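Protein SSD1 (PDB 7AM1) binds mRNA untranslated regions and represses translation, as a member of the RNase II family that has lost its nuclease activity. Local coordinates at residues 218-223 / 321-326; 283-288 / 299-304. All blocks are in the same frame, centred on the assembly; numbering follows the deposited sequence.

Interaction 1. Residues 218-223 / 321-326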
# COMPACT_ATOMS: atom_id res chain seq x y z
N GLY A 218 -22.08 -3.74 4.11
CA GLY A 218 -21.78 -2.91 5.25
C GLY A 218 -20.52 -2.07 5.13
O GLY A 218 -19.91 -1.73 6.15
N GLN A 219 -20.14 -1.69 3.92
CA GLN A 219 -18.97 -0.83 3.75
C GLN A 219 -19.27 0.56 4.29
O GLN A 219 -20.40 1.05 4.22
CB GLN A 219 -18.57 -0.75 2.27
CG GLN A 219 -18.06 -2.05 1.69
CD GLN A 219 -17.66 -1.92 0.23
OE1 GLN A 219 -16.92 -1.02 -0.16
NE2 GLN A 219 -18.15 -2.84 -0.60
N LEU A 220 -18.25 1.18 4.87
CA LEU A 220 -18.37 2.50 5.48
C LEU A 220 -17.50 3.50 4.72
O LEU A 220 -16.48 3.13 4.13
CB LEU A 220 -17.96 2.49 6.95
CG LEU A 220 -18.69 1.48 7.84
CD1 LEU A 220 -18.03 1.40 9.22
CD2 LEU A 220 -20.16 1.84 7.96
N PHE A 221 -17.92 4.76 4.76
CA PHE A 221 -17.23 5.84 4.06
C PHE A 221 -17.17 7.06 4.96
O PHE A 221 -18.20 7.52 5.46
CB PHE A 221 -17.95 6.22 2.76
CG PHE A 221 -18.20 5.05 1.86
CD1 PHE A 221 -17.18 4.50 1.12
CD2 PHE A 221 -19.48 4.51 1.75
CE1 PHE A 221 -17.41 3.42 0.28
CE2 PHE A 221 -19.71 3.44 0.91
CZ PHE A 221 -18.68 2.89 0.18
N SER A 222 -15.97 7.59 5.16
CA SER A 222 -15.80 8.84 5.89
C SER A 222 -15.85 10.00 4.91
O SER A 222 -15.51 9.86 3.73
CB SER A 222 -14.46 8.84 6.63
OG SER A 222 -13.39 8.78 5.71
N GLY A 223 -16.31 11.15 5.39
CA GLY A 223 -16.43 12.31 4.54
C GLY A 223 -17.18 13.43 5.23
O GLY A 223 -17.41 13.41 6.44
N ASP A 321 -13.15 4.63 7.66
CA ASP A 321 -13.21 4.64 6.21
C ASP A 321 -12.74 3.32 5.64
O ASP A 321 -13.16 2.92 4.55
CB ASP A 321 -12.38 5.78 5.64
CG ASP A 321 -12.64 6.02 4.17
OD1 ASP A 321 -13.83 6.07 3.77
OD2 ASP A 321 -11.66 6.18 3.41
N ASN A 322 -11.83 2.65 6.34
CA ASN A 322 -11.37 1.33 5.96
C ASN A 322 -12.05 0.21 6.74
O ASN A 322 -11.50 -0.89 6.84
CB ASN A 322 -9.85 1.28 6.10
CG ASN A 322 -9.16 2.14 5.06
OD1 ASN A 322 -9.11 1.78 3.88
ND2 ASN A 322 -8.64 3.29 5.48
N ASN A 323 -13.23 0.48 7.30
CA ASN A 323 -14.15 -0.57 7.77
C ASN A 323 -13.68 -1.25 9.05
O ASN A 323 -14.05 -2.40 9.32
CB ASN A 323 -14.40 -1.60 6.67
CG ASN A 323 -14.94 -0.98 5.41
OD1 ASN A 323 -16.08 -0.54 5.38
ND2 ASN A 323 -14.10 -0.86 4.38
N PHE A 324 -12.87 -0.57 9.85
CA PHE A 324 -12.44 -1.07 11.15
C PHE A 324 -13.20 -0.31 12.22
O PHE A 324 -12.89 0.84 12.52
CB PHE A 324 -10.93 -0.93 11.31
CG PHE A 324 -10.13 -1.76 10.33
CD1 PHE A 324 -9.94 -3.11 10.55
CD2 PHE A 324 -9.59 -1.19 9.20
CE1 PHE A 324 -9.22 -3.88 9.66
CE2 PHE A 324 -8.87 -1.95 8.30
CZ PHE A 324 -8.68 -3.30 8.53
N LEU A 325 -14.22 -0.96 12.79
CA LEU A 325 -14.92 -0.40 13.94
C LEU A 325 -14.21 -0.73 15.25
O LEU A 325 -14.30 0.04 16.21
CB LEU A 325 -16.36 -0.91 13.99
CG LEU A 325 -17.26 -0.50 12.83
CD1 LEU A 325 -18.65 -1.08 13.02
CD2 LEU A 325 -17.33 1.02 12.71
N SER A 326 -13.53 -1.87 15.30
CA SER A 326 -12.67 -2.23 16.43
C SER A 326 -13.45 -2.36 17.73
O SER A 326 -12.91 -2.15 18.82
CB SER A 326 -11.53 -1.22 16.58
OG SER A 326 -10.78 -1.12 15.37
O HOH W 1 -14.94 0.77 1.59
O HOH W 2 -14.75 7.90 1.87

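Interaction 2. Residues 283-288 / 299-304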
# COMPACT_ATOMS: atom_id res chain seq x y z
N PHE A 283 -18.19 12.79 9.08
CA PHE A 283 -19.22 11.79 9.31
C PHE A 283 -18.83 10.49 8.64
O PHE A 283 -17.97 10.45 7.75
CB PHE A 283 -20.58 12.26 8.77
CG PHE A 283 -21.10 13.51 9.44
CD1 PHE A 283 -20.74 14.76 8.96
CD2 PHE A 283 -21.94 13.44 10.54
CE1 PHE A 283 -21.21 15.91 9.56
CE2 PHE A 283 -22.41 14.59 11.14
CZ PHE A 283 -22.04 15.83 10.65
N VAL A 284 -19.46 9.40 9.08
CA VAL A 284 -19.36 8.11 8.41
C VAL A 284 -20.72 7.80 7.81
O VAL A 284 -21.75 7.97 8.48
CB VAL A 284 -18.91 7.01 9.38
CG1 VAL A 284 -18.82 5.67 8.65
CG2 VAL A 284 -17.56 7.36 9.99
N ALA A 285 -20.73 7.37 6.55
CA ALA A 285 -21.96 7.06 5.84
C ALA A 285 -21.87 5.67 5.20
O ALA A 285 -20.78 5.10 5.06
CB ALA A 285 -22.26 8.11 4.76
N SER A 286 -23.03 5.14 4.83
CA SER A 286 -23.11 3.89 4.08
C SER A 286 -24.07 4.08 2.91
O SER A 286 -24.98 4.92 2.96
CB SER A 286 -23.59 2.72 4.95
OG SER A 286 -22.62 2.38 5.92
N ILE A 287 -23.86 3.31 1.85
CA ILE A 287 -24.72 3.36 0.68
C ILE A 287 -25.81 2.30 0.84
O ILE A 287 -25.51 1.12 1.03
CB ILE A 287 -23.91 3.14 -0.61
CG1 ILE A 287 -23.02 4.35 -0.88
CG2 ILE A 287 -24.84 2.88 -1.79
CD1 ILE A 287 -22.05 4.17 -2.03
N LYS A 288 -27.07 2.73 0.74
CA LYS A 288 -28.22 1.87 0.96
C LYS A 288 -28.87 1.40 -0.33
O LYS A 288 -29.31 0.25 -0.41
CB LYS A 288 -29.25 2.59 1.83
CG LYS A 288 -29.77 1.73 2.97
CD LYS A 288 -31.01 2.32 3.62
CE LYS A 288 -31.54 1.40 4.72
NZ LYS A 288 -32.76 1.95 5.38
N GLY A 299 -27.90 6.87 0.70
CA GLY A 299 -27.21 6.28 1.82
C GLY A 299 -27.74 6.74 3.16
O GLY A 299 -28.75 7.46 3.21
N ILE A 300 -27.09 6.33 4.24
CA ILE A 300 -27.49 6.71 5.59
C ILE A 300 -26.25 7.24 6.32
O ILE A 300 -25.12 6.91 5.97
CB ILE A 300 -28.09 5.52 6.36
CG1 ILE A 300 -27.06 4.40 6.50
CG2 ILE A 300 -29.32 5.00 5.64
CD1 ILE A 300 -27.53 3.19 7.31
N LEU A 301 -26.50 8.03 7.36
CA LEU A 301 -25.43 8.46 8.25
C LEU A 301 -25.25 7.42 9.34
O LEU A 301 -26.22 7.01 9.98
CB LEU A 301 -25.72 9.82 8.87
CG LEU A 301 -25.64 11.03 7.95
CD1 LEU A 301 -25.88 12.30 8.75
CD2 LEU A 301 -24.29 11.09 7.26
N VAL A 302 -24.01 7.00 9.55
CA VAL A 302 -23.68 6.02 10.58
C VAL A 302 -23.15 6.69 11.84
O VAL A 302 -23.53 6.33 12.95
CB VAL A 302 -22.67 5.00 10.03
CG1 VAL A 302 -22.15 4.11 11.15
CG2 VAL A 302 -23.30 4.18 8.92
N SER A 303 -22.27 7.69 11.69
CA SER A 303 -21.65 8.31 12.84
C SER A 303 -21.22 9.73 12.51
O SER A 303 -21.04 10.10 11.34
CB SER A 303 -20.43 7.50 13.31
OG SER A 303 -20.77 6.14 13.53
N GLU A 304 -21.07 10.53 13.56
CA GLU A 304 -20.37 11.80 13.52
C GLU A 304 -19.06 11.63 14.27
O GLU A 304 -19.06 11.33 15.47
CB GLU A 304 -21.21 12.92 14.15
CG GLU A 304 -20.56 14.29 14.07
CD GLU A 304 -21.44 15.37 14.67
OE1 GLU A 304 -22.62 15.08 14.96
OE2 GLU A 304 -20.95 16.51 14.85

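Interaction 1. Residues 218-223 / 321-326
Asp321, last in helix 311-321, and Asn323, just beyond it, reach across to backbone N-H groups of 218-223, and they do so differently. Asn323 presents its amide oxygen OD1 to Leu220 N at 2.8 Å, and the N-H lies nearly in line with the C=O bond. The same OD1 sits 3.3 Å from Gln219 CA. In Asp321, CG is anti to the backbone N (chi1 -168°), which puts OD1 near Ser222 N, 3.0 Å away. That N-H meets OD1 from above the carboxylate plane, 37° out of it, while the bond itself is almost straight. A water donates both to Asp321 OD1 and to Ser222 O, so OD1 has a second donor. Ser222 OG lies 3.2 Å from both CB and CG of Asp321, and has weak hydrogen bonds with Thr253 and Ser317.

Farther along 321-326, Leu220 and exposed Leu325 meet at about a right angle, with Leu220 CD1 touching Leu325 CD2 at 3.6 Å. The amide of Asn322, turned away from this contact, bonds Gln708 and Gln712 of helix 689-725, and Lys702 of that helix donates to Asn323 O. Asn323, at positive phi (73°), is the C-prime residue of a Schellman motif, with Phe324 N bonded to Leu319 O and Asn323 N to Arg320 O. The arrangement is thus a Schellman-capped helix end docked by its side chains onto strand 221-226 of a five-stranded antiparallel sheet, consistent with the OB-type fold of the second cold-shock domain.

Interaction 2. Residues 283-288 / 299-304
Phe283 has its CG anti to the carbonyl carbon (chi1 -62°), and Glu304 has its CG anti to the backbone N (chi1 -177°) with an extended chain beyond it; together these lay the two side chains side by side, pointing the same way. Glu304 CG comes within 3.5 Å of Phe283 CE2, so it is the aliphatic part of the glutamate that lies closest to the ring, whose plane is turned 38° from the carboxylate. Ser303 O lies at the ring's edge and also accepts the N-H of Val284 at 2.8 Å. Val284 O in turn takes two donors from the same face of its carbonyl plane, Val302 N at 2.7 Å and the longer Ser303 N at 3.3 Å. With Val302 and Ser303 both facing Val284, this is a classic beta bulge in the antiparallel hairpin of 281-289 and 298-307, within the second cold-shock domain. Beyond the bulge, the register moves by one and Ser286 N bonds Ile300 O.

Leu301 CD2 packs against Phe283 CB at 4.2 Å and Ala285 CB at 4.4 Å; Phe250 of strand 247-252 meets both Phe283 and Ala285 on this face. Val284 and Ser286 lie on the other face, where Val302, turned toward their strand, brings CB to Val284 CG1 and CG2 to within 3.6 Å of Ser286 OG, which also bonds Gln219 O.

How the interactions relate
From the N terminus, the chain first reaches 218-223, runs through strands 247-252 and 260-263, and then enters the hairpin, whose arms 283-288 and 299-304 form interaction 2. It goes on into helix 311-321, and the turn leaving that helix comes back to 218-223 in interaction 1. The short hairpin loop therefore nests inside the much longer loop closed by interaction 1. The centres of the two contacts are about 9 Å apart, and strands 221-226 and 281-289 are neighbours in one antiparallel sheet: Phe221 O probably bonds Ala285 N, and Leu220 packs on Val284 and Ser286. Interaction 2 joins edge strand 298-307 to 281-289, whereas interaction 1 ties the sheet to the helix end beside helix 689-725.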